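Local coordinates for protein subtilase cytotoxin, subunit B (Escherichia coli, PDB 3DWQ) that forms the pentameric receptor-binding B subunit of an AB5 toxin and binds glycans ending in N-glycolylneuraminic acid, at residues Val74-Glu79 / Asn95-Leu100; Asp5-Met10 / Pro112-Asn117. One frame throughout, in Å; residues are numbered along the deposited sequence.

Interaction 1 (Val74-Glu79 / Asn95-Leu100); sequences VRIYYE and NALVGL. With NGC (N-glycolyl-alpha-neuraminic acid), chain G.
Y78 and N95 lie side by side at one end of an antiparallel strand pair, 74-79 against 96-100. With CG of Y78 between its own backbone N and carbonyl carbon (chi1 71°), the ring is set alongside N95, with Y78 CB 3.4 Å from A96 O. CD1 meets the N95 amide at CG, 3.6 Å away, with ring and amide planes 42° apart, and CE1 runs past N95 OD1 and ND2. N95 ND2 is bonded to the carbonyl of S43. At the tip, Y78 OH shares a 2.8 Å hydrogen bond with O11 of N-glycolylneuraminic acid.

Four backbone hydrogen bonds hold the strands, among them Y77 N to G99 O and E79 N to A96 O. V98 and G99 both lie opposite Y77, a classic beta bulge, and V98 CG2 packs on Y77 CB at 3.6 Å. The I76 and L97 side chains cross at about a right angle, CG2 of I76 3.8 Å from CD1 of L97, while I76 and L100 lie side by side, I76 against I32 and I42, L100 against helix 57-70. A hydroxyl carried by this buried ladder reaches O11, the oxygen that distinguishes the N-glycolyl from the N-acetyl sugar, consistent with selectivity for the glycolyl form.

Interaction 2 (Asp5-Met10 / Pro112-Asn117); sequences DARDGM and PDRKKN. With NGC (N-glycolyl-alpha-neuraminic acid), chain G.
R114 lies extended against R7, D8 and G9 and contributes more to the contact than any other residue. With CG anti to the backbone N (chi1 -175°), its CG lies 3.4 Å from R7 O and its CD 3.3 Å from G9 O. R7 CB sits over one face of the guanidinium, offset toward the rim. M10 CE reaches D113 OD1 at 3.5 Å.

Direct hydrogen bonds between the loops are weak: R114 N to M10 SD at 3.2 Å, and a bent one from R114 NE to D8 O. R114 NE also bonds the carbonyl of Y78.

Among charges, the two arginines lie side by side with NH2 of R114 3.7 Å from NE of R7, and E79 forms salt bridges with both. D8 OD2 and K116 NZ make a long salt bridge of 3.8 Å, with one water bonded to both.

Other waters join D5 OD2, which also bonds the backbone N of W2, to R114 NH1, and D8 OD1 to K116 N. Another links M10 N and R114 O to the sugar O4. The sugar donates N5 weakly to M10 O, and G9, which follows a cis peptide bond, places its CA 3.5 Å from O11. Solvent thus supplies much of the polar linkage, sialic acid is held partly through backbone and water, and the E79 carboxylate probably offsets the paired arginine charges.

The centres of the two interactions lie 10 Å apart. Along the chain, segment 5-10 leads into strand 10-12, which pairs with strand 73-79; that strand in turn pairs with 96-102, and segment 112-117 follows near the C-terminus. Interaction 1 lies in the buried sheet, and interaction 2 joins the loops beside it. This curled antiparallel sheet packed on helix 57-70 is consistent with the OB fold of AB5 toxin B subunits. G9 N bonds Y78 O, Y77 OH bonds P112 O, and Y77 CD1 packs on R114 CB. Both contribute to the same sialic acid site, completed by S12 and Q36, while L100 extends the sheet into a neighbouring subunit, so glycan site and pentamer interface share one strand pair.

Interaction 1 (Val74-Glu79 / Asn95-Leu100)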
loop_
_atom_site.group_PDB
_atom_site.type_symbol
_atom_site.label_atom_id
_atom_site.label_comp_id
_atom_site.label_asym_id
_atom_site.label_seq_id
_atom_site.Cartn_x
_atom_site.Cartn_y
_atom_site.Cartn_z
ATOM N N VAL C 74 10.844 -8.613 -17.004
ATOM C CA VAL C 74 11.483 -7.475 -16.356
ATOM C C VAL C 74 12.988 -7.687 -16.204
ATOM O O VAL C 74 13.488 -8.805 -16.365
ATOM C CB VAL C 74 10.825 -7.151 -14.977
ATOM C CG1 VAL C 74 9.384 -6.674 -15.168
ATOM C CG2 VAL C 74 10.885 -8.354 -14.026
ATOM N N ARG C 75 13.710 -6.608 -15.915
ATOM C CA ARG C 75 15.139 -6.706 -15.659
ATOM C C ARG C 75 15.385 -6.821 -14.163
ATOM O O ARG C 75 14.930 -5.974 -13.383
ATOM C CB ARG C 75 15.884 -5.498 -16.229
ATOM C CG ARG C 75 17.396 -5.544 -16.012
ATOM C CD ARG C 75 18.097 -4.467 -16.803
ATOM N NE ARG C 75 18.220 -4.802 -18.219
ATOM C CZ ARG C 75 18.702 -3.975 -19.145
ATOM N NH1 ARG C 75 19.105 -2.753 -18.811
ATOM N NH2 ARG C 75 18.778 -4.370 -20.409
ATOM N N ILE C 76 16.089 -7.878 -13.771
ATOM C CA ILE C 76 16.540 -8.030 -12.397
ATOM C C ILE C 76 17.999 -7.583 -12.289
ATOM O O ILE C 76 18.889 -8.157 -12.921
ATOM C CB ILE C 76 16.323 -9.479 -11.857
ATOM C CG1 ILE C 76 14.902 -9.649 -11.309
ATOM C CG2 ILE C 76 17.277 -9.793 -10.709
ATOM C CD1 ILE C 76 13.825 -9.881 -12.343
ATOM N N TYR C 77 18.220 -6.528 -11.509
ATOM C CA TYR C 77 19.564 -6.084 -11.169
ATOM C C TYR C 77 19.922 -6.732 -9.843
ATOM O O TYR C 77 19.110 -6.742 -8.913
ATOM C CB TYR C 77 19.620 -4.570 -10.999
ATOM C CG TYR C 77 19.290 -3.724 -12.210
ATOM C CD1 TYR C 77 20.304 -3.127 -12.958
ATOM C CD2 TYR C 77 17.966 -3.471 -12.573
ATOM C CE1 TYR C 77 20.010 -2.317 -14.051
ATOM C CE2 TYR C 77 17.661 -2.670 -13.663
ATOM C CZ TYR C 77 18.685 -2.092 -14.396
ATOM O OH TYR C 77 18.382 -1.297 -15.476
ATOM N N TYR C 78 21.137 -7.269 -9.758
ATOM C CA TYR C 78 21.578 -8.000 -8.573
ATOM C C TYR C 78 23.064 -7.784 -8.272
ATOM O O TYR C 78 23.841 -7.414 -9.155
ATOM C CB TYR C 78 21.251 -9.504 -8.707
ATOM C CG TYR C 78 22.102 -10.243 -9.721
ATOM C CD1 TYR C 78 23.229 -10.965 -9.321
ATOM C CD2 TYR C 78 21.788 -10.214 -11.082
ATOM C CE1 TYR C 78 24.020 -11.636 -10.248
ATOM C CE2 TYR C 78 22.574 -10.882 -12.015
ATOM C CZ TYR C 78 23.688 -11.590 -11.591
ATOM O OH TYR C 78 24.467 -12.253 -12.511
ATOM N N GLU C 79 23.440 -8.004 -7.016
ATOM C CA GLU C 79 24.840 -8.002 -6.603
ATOM C C GLU C 79 25.150 -9.314 -5.887
ATOM O O GLU C 79 24.598 -9.577 -4.816
ATOM C CB GLU C 79 25.144 -6.807 -5.694
ATOM C CG GLU C 79 26.631 -6.574 -5.454
ATOM C CD GLU C 79 26.922 -5.273 -4.729
ATOM O OE1 GLU C 79 26.639 -5.179 -3.519
ATOM O OE2 GLU C 79 27.446 -4.342 -5.369
ATOM N N ASN C 95 22.907 -13.404 -3.766
ATOM C CA ASN C 95 22.522 -12.229 -4.543
ATOM C C ASN C 95 21.572 -11.310 -3.788
ATOM O O ASN C 95 20.562 -11.754 -3.238
ATOM C CB ASN C 95 21.883 -12.632 -5.879
ATOM C CG ASN C 95 22.822 -13.429 -6.772
ATOM O OD1 ASN C 95 24.042 -13.393 -6.614
ATOM N ND2 ASN C 95 22.248 -14.155 -7.723
ATOM N N ALA C 96 21.921 -10.028 -3.754
ATOM C CA ALA C 96 21.011 -8.995 -3.299
ATOM C C ALA C 96 20.292 -8.434 -4.511
ATOM O O ALA C 96 20.906 -8.240 -5.564
ATOM C CB ALA C 96 21.764 -7.892 -2.572
ATOM N N LEU C 97 18.988 -8.201 -4.372
ATOM C CA LEU C 97 18.227 -7.478 -5.389
ATOM C C LEU C 97 18.520 -5.997 -5.218
ATOM O O LEU C 97 18.401 -5.460 -4.116
ATOM C CB LEU C 97 16.724 -7.756 -5.263
ATOM C CG LEU C 97 15.793 -7.176 -6.336
ATOM C CD1 LEU C 97 16.109 -7.725 -7.726
ATOM C CD2 LEU C 97 14.332 -7.446 -5.972
ATOM N N VAL C 98 18.924 -5.347 -6.307
ATOM C CA VAL C 98 19.403 -3.959 -6.253
ATOM C C VAL C 98 18.679 -3.041 -7.243
ATOM O O VAL C 98 18.917 -1.832 -7.273
ATOM C CB VAL C 98 20.961 -3.865 -6.416
ATOM C CG1 VAL C 98 21.655 -4.867 -5.509
ATOM C CG2 VAL C 98 21.399 -4.081 -7.864
ATOM N N GLY C 99 17.781 -3.616 -8.037
ATOM C CA GLY C 99 17.023 -2.838 -9.003
ATOM C C GLY C 99 16.046 -3.648 -9.826
ATOM O O GLY C 99 16.177 -4.867 -9.946
ATOM N N LEU C 100 15.066 -2.951 -10.397
ATOM C CA LEU C 100 14.081 -3.548 -11.301
ATOM C C LEU C 100 13.741 -2.590 -12.446
ATOM O O LEU C 100 13.701 -1.371 -12.254
ATOM C CB LEU C 100 12.800 -3.915 -10.543
ATOM C CG LEU C 100 12.814 -5.056 -9.523
ATOM C CD1 LEU C 100 11.593 -4.979 -8.619
ATOM C CD2 LEU C 100 12.893 -6.419 -10.209
HETATM O O9 NGC G . 21.120 -15.266 -19.606
HETATM C C9 NGC G . 21.959 -14.884 -18.508
HETATM C C8 NGC G . 22.233 -13.379 -18.524
HETATM O O8 NGC G . 21.121 -12.705 -19.131
HETATM C C7 NGC G . 23.539 -13.090 -19.274
HETATM O O7 NGC G . 24.665 -13.589 -18.544
HETATM C C6 NGC G . 23.803 -11.633 -19.692
HETATM O O6 NGC G . 22.816 -11.258 -20.678
HETATM C C2 NGC G . 22.418 -9.908 -20.488
HETATM C C1 NGC G . 20.993 -9.592 -20.160
HETATM O O1B NGC G . 20.186 -10.524 -19.961
HETATM O O1A NGC G . 20.672 -8.385 -20.072
HETATM C C3 NGC G . 23.486 -8.822 -20.464
HETATM C C4 NGC G . 24.406 -9.207 -19.301
HETATM O O4 NGC G . 24.514 -8.128 -18.370
HETATM C C5 NGC G . 23.863 -10.498 -18.639
HETATM N N5 NGC G . 24.604 -10.813 -17.408
HETATM C C10 NGC G . 25.892 -11.105 -17.208
HETATM O O10 NGC G . 26.736 -11.181 -18.089
HETATM C C11 NGC G . 26.233 -11.355 -15.766
HETATM O O11 NGC G . 25.189 -10.927 -14.882
#

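Interaction 2 (Asp5-Met10 / Pro112-Asn117)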
loop_
_atom_site.group_PDB
_atom_site.type_symbol
_atom_site.label_atom_id
_atom_site.label_comp_id
_atom_site.label_asym_id
_atom_site.label_seq_id
_atom_site.Cartn_x
_atom_site.Cartn_y
_atom_site.Cartn_z
ATOM N N ASP C 5 25.978 0.620 -11.536
ATOM C CA ASP C 5 27.435 0.445 -11.444
ATOM C C ASP C 5 27.932 -0.623 -12.412
ATOM O O ASP C 5 27.239 -1.616 -12.655
ATOM C CB ASP C 5 27.850 0.052 -10.020
ATOM C CG ASP C 5 27.883 1.234 -9.059
ATOM O OD1 ASP C 5 27.961 2.395 -9.515
ATOM O OD2 ASP C 5 27.833 0.994 -7.835
ATOM N N ALA C 6 29.134 -0.418 -12.953
ATOM C CA ALA C 6 29.730 -1.362 -13.899
ATOM C C ALA C 6 30.236 -2.611 -13.179
ATOM O O ALA C 6 31.446 -2.816 -13.031
ATOM C CB ALA C 6 30.846 -0.696 -14.706
ATOM N N ARG C 7 29.287 -3.437 -12.743
ATOM C CA ARG C 7 29.540 -4.625 -11.930
ATOM C C ARG C 7 28.572 -5.724 -12.342
ATOM O O ARG C 7 27.622 -5.469 -13.081
ATOM C CB ARG C 7 29.280 -4.319 -10.451
ATOM C CG ARG C 7 30.282 -3.410 -9.774
ATOM C CD ARG C 7 29.806 -3.026 -8.376
ATOM N NE ARG C 7 29.676 -4.181 -7.482
ATOM C CZ ARG C 7 30.661 -4.679 -6.737
ATOM N NH1 ARG C 7 31.873 -4.136 -6.769
ATOM N NH2 ARG C 7 30.438 -5.726 -5.955
ATOM N N ASP C 8 28.808 -6.939 -11.850
ATOM C CA ASP C 8 27.805 -8.001 -11.901
ATOM C C ASP C 8 26.644 -7.607 -10.984
ATOM O O ASP C 8 26.864 -7.259 -9.822
ATOM C CB ASP C 8 28.392 -9.338 -11.436
ATOM C CG ASP C 8 29.304 -9.986 -12.472
ATOM O OD1 ASP C 8 29.124 -9.763 -13.692
ATOM O OD2 ASP C 8 30.201 -10.744 -12.054
ATOM N N GLY C 9 25.412 -7.647 -11.485
ATOM C CA GLY C 9 25.095 -8.028 -12.855
ATOM C C GLY C 9 23.619 -7.798 -13.105
ATOM O O GLY C 9 22.906 -7.289 -12.237
ATOM N N MET C 10 23.155 -8.173 -14.290
ATOM C CA MET C 10 21.736 -8.071 -14.609
ATOM C C MET C 10 21.243 -9.221 -15.481
ATOM O O MET C 10 21.992 -9.767 -16.287
ATOM C CB MET C 10 21.423 -6.727 -15.273
ATOM C CG MET C 10 22.106 -6.518 -16.612
ATOM S SD MET C 10 21.751 -4.912 -17.318
ATOM C CE MET C 10 22.391 -5.126 -18.976
ATOM N N PRO C 112 19.537 1.850 -16.705
ATOM C CA PRO C 112 20.963 1.595 -16.890
ATOM C C PRO C 112 21.307 0.119 -17.091
ATOM O O PRO C 112 20.514 -0.772 -16.765
ATOM C CB PRO C 112 21.572 2.092 -15.574
ATOM C CG PRO C 112 20.508 1.841 -14.567
ATOM C CD PRO C 112 19.206 2.099 -15.288
ATOM N N ASP C 113 22.491 -0.124 -17.643
ATOM C CA ASP C 113 23.064 -1.453 -17.648
ATOM C C ASP C 113 23.769 -1.648 -16.315
ATOM O O ASP C 113 24.348 -0.704 -15.775
ATOM C CB ASP C 113 24.061 -1.607 -18.798
ATOM C CG ASP C 113 23.395 -1.598 -20.170
ATOM O OD1 ASP C 113 22.178 -1.856 -20.275
ATOM O OD2 ASP C 113 24.106 -1.336 -21.158
ATOM N N ARG C 114 23.683 -2.851 -15.761
ATOM C CA ARG C 114 24.558 -3.241 -14.660
ATOM C C ARG C 114 25.441 -4.356 -15.197
ATOM O O ARG C 114 25.059 -5.528 -15.205
ATOM C CB ARG C 114 23.771 -3.682 -13.422
ATOM C CG ARG C 114 24.655 -3.990 -12.221
ATOM C CD ARG C 114 23.840 -4.407 -11.011
ATOM N NE ARG C 114 24.686 -4.781 -9.879
ATOM C CZ ARG C 114 25.246 -3.919 -9.034
ATOM N NH1 ARG C 114 25.061 -2.612 -9.179
ATOM N NH2 ARG C 114 25.998 -4.367 -8.038
ATOM N N LYS C 115 26.625 -3.965 -15.655
ATOM C CA LYS C 115 27.431 -4.794 -16.528
ATOM C C LYS C 115 28.910 -4.527 -16.300
ATOM O O LYS C 115 29.330 -3.374 -16.248
ATOM C CB LYS C 115 27.081 -4.443 -17.977
ATOM C CG LYS C 115 27.280 -5.544 -18.987
ATOM C CD LYS C 115 26.849 -5.060 -20.362
ATOM C CE LYS C 115 26.750 -6.210 -21.345
ATOM N NZ LYS C 115 26.361 -5.736 -22.702
ATOM N N LYS C 116 29.697 -5.591 -16.164
ATOM C CA LYS C 116 31.148 -5.460 -16.233
ATOM C C LYS C 116 31.514 -5.052 -17.652
ATOM O O LYS C 116 30.934 -5.561 -18.616
ATOM C CB LYS C 116 31.846 -6.777 -15.890
ATOM C CG LYS C 116 31.864 -7.125 -14.414
ATOM C CD LYS C 116 32.908 -8.194 -14.102
ATOM C CE LYS C 116 32.477 -9.574 -14.569
ATOM N NZ LYS C 116 33.422 -10.626 -14.100
ATOM N N ASN C 117 32.456 -4.123 -17.781
ATOM C CA ASN C 117 32.996 -3.767 -19.089
ATOM C C ASN C 117 33.764 -4.949 -19.671
ATOM O O ASN C 117 34.131 -5.870 -18.943
ATOM C CB ASN C 117 33.895 -2.527 -18.990
ATOM C CG ASN C 117 33.106 -1.241 -18.799
ATOM O OD1 ASN C 117 33.421 -0.428 -17.929
ATOM N ND2 ASN C 117 32.078 -1.049 -19.615
HETATM O O9 NGC G . 21.120 -15.266 -19.606
HETATM C C9 NGC G . 21.959 -14.884 -18.508
HETATM C C8 NGC G . 22.233 -13.379 -18.524
HETATM O O8 NGC G . 21.121 -12.705 -19.131
HETATM C C7 NGC G . 23.539 -13.090 -19.274
HETATM O O7 NGC G . 24.665 -13.589 -18.544
HETATM C C6 NGC G . 23.803 -11.633 -19.692
HETATM O O6 NGC G . 22.816 -11.258 -20.678
HETATM C C2 NGC G . 22.418 -9.908 -20.488
HETATM C C1 NGC G . 20.993 -9.592 -20.160
HETATM O O1B NGC G . 20.186 -10.524 -19.961
HETATM O O1A NGC G . 20.672 -8.385 -20.072
HETATM C C3 NGC G . 23.486 -8.822 -20.464
HETATM C C4 NGC G . 24.406 -9.207 -19.301
HETATM O O4 NGC G . 24.514 -8.128 -18.370
HETATM C C5 NGC G . 23.863 -10.498 -18.639
HETATM N N5 NGC G . 24.604 -10.813 -17.408
HETATM C C10 NGC G . 25.892 -11.105 -17.208
HETATM O O10 NGC G . 26.736 -11.181 -18.089
HETATM C C11 NGC G . 26.233 -11.355 -15.766
HETATM O O11 NGC G . 25.189 -10.927 -14.882
HETATM O O HOH W 1 26.733 -1.374 -7.193
HETATM O O HOH W 2 26.935 -1.003 -15.857
HETATM O O HOH W 3 28.597 -8.182 -15.712
HETATM O O HOH W 4 31.833 -12.574 -13.118
HETATM O O HOH W 5 25.767 -7.773 -16.173
#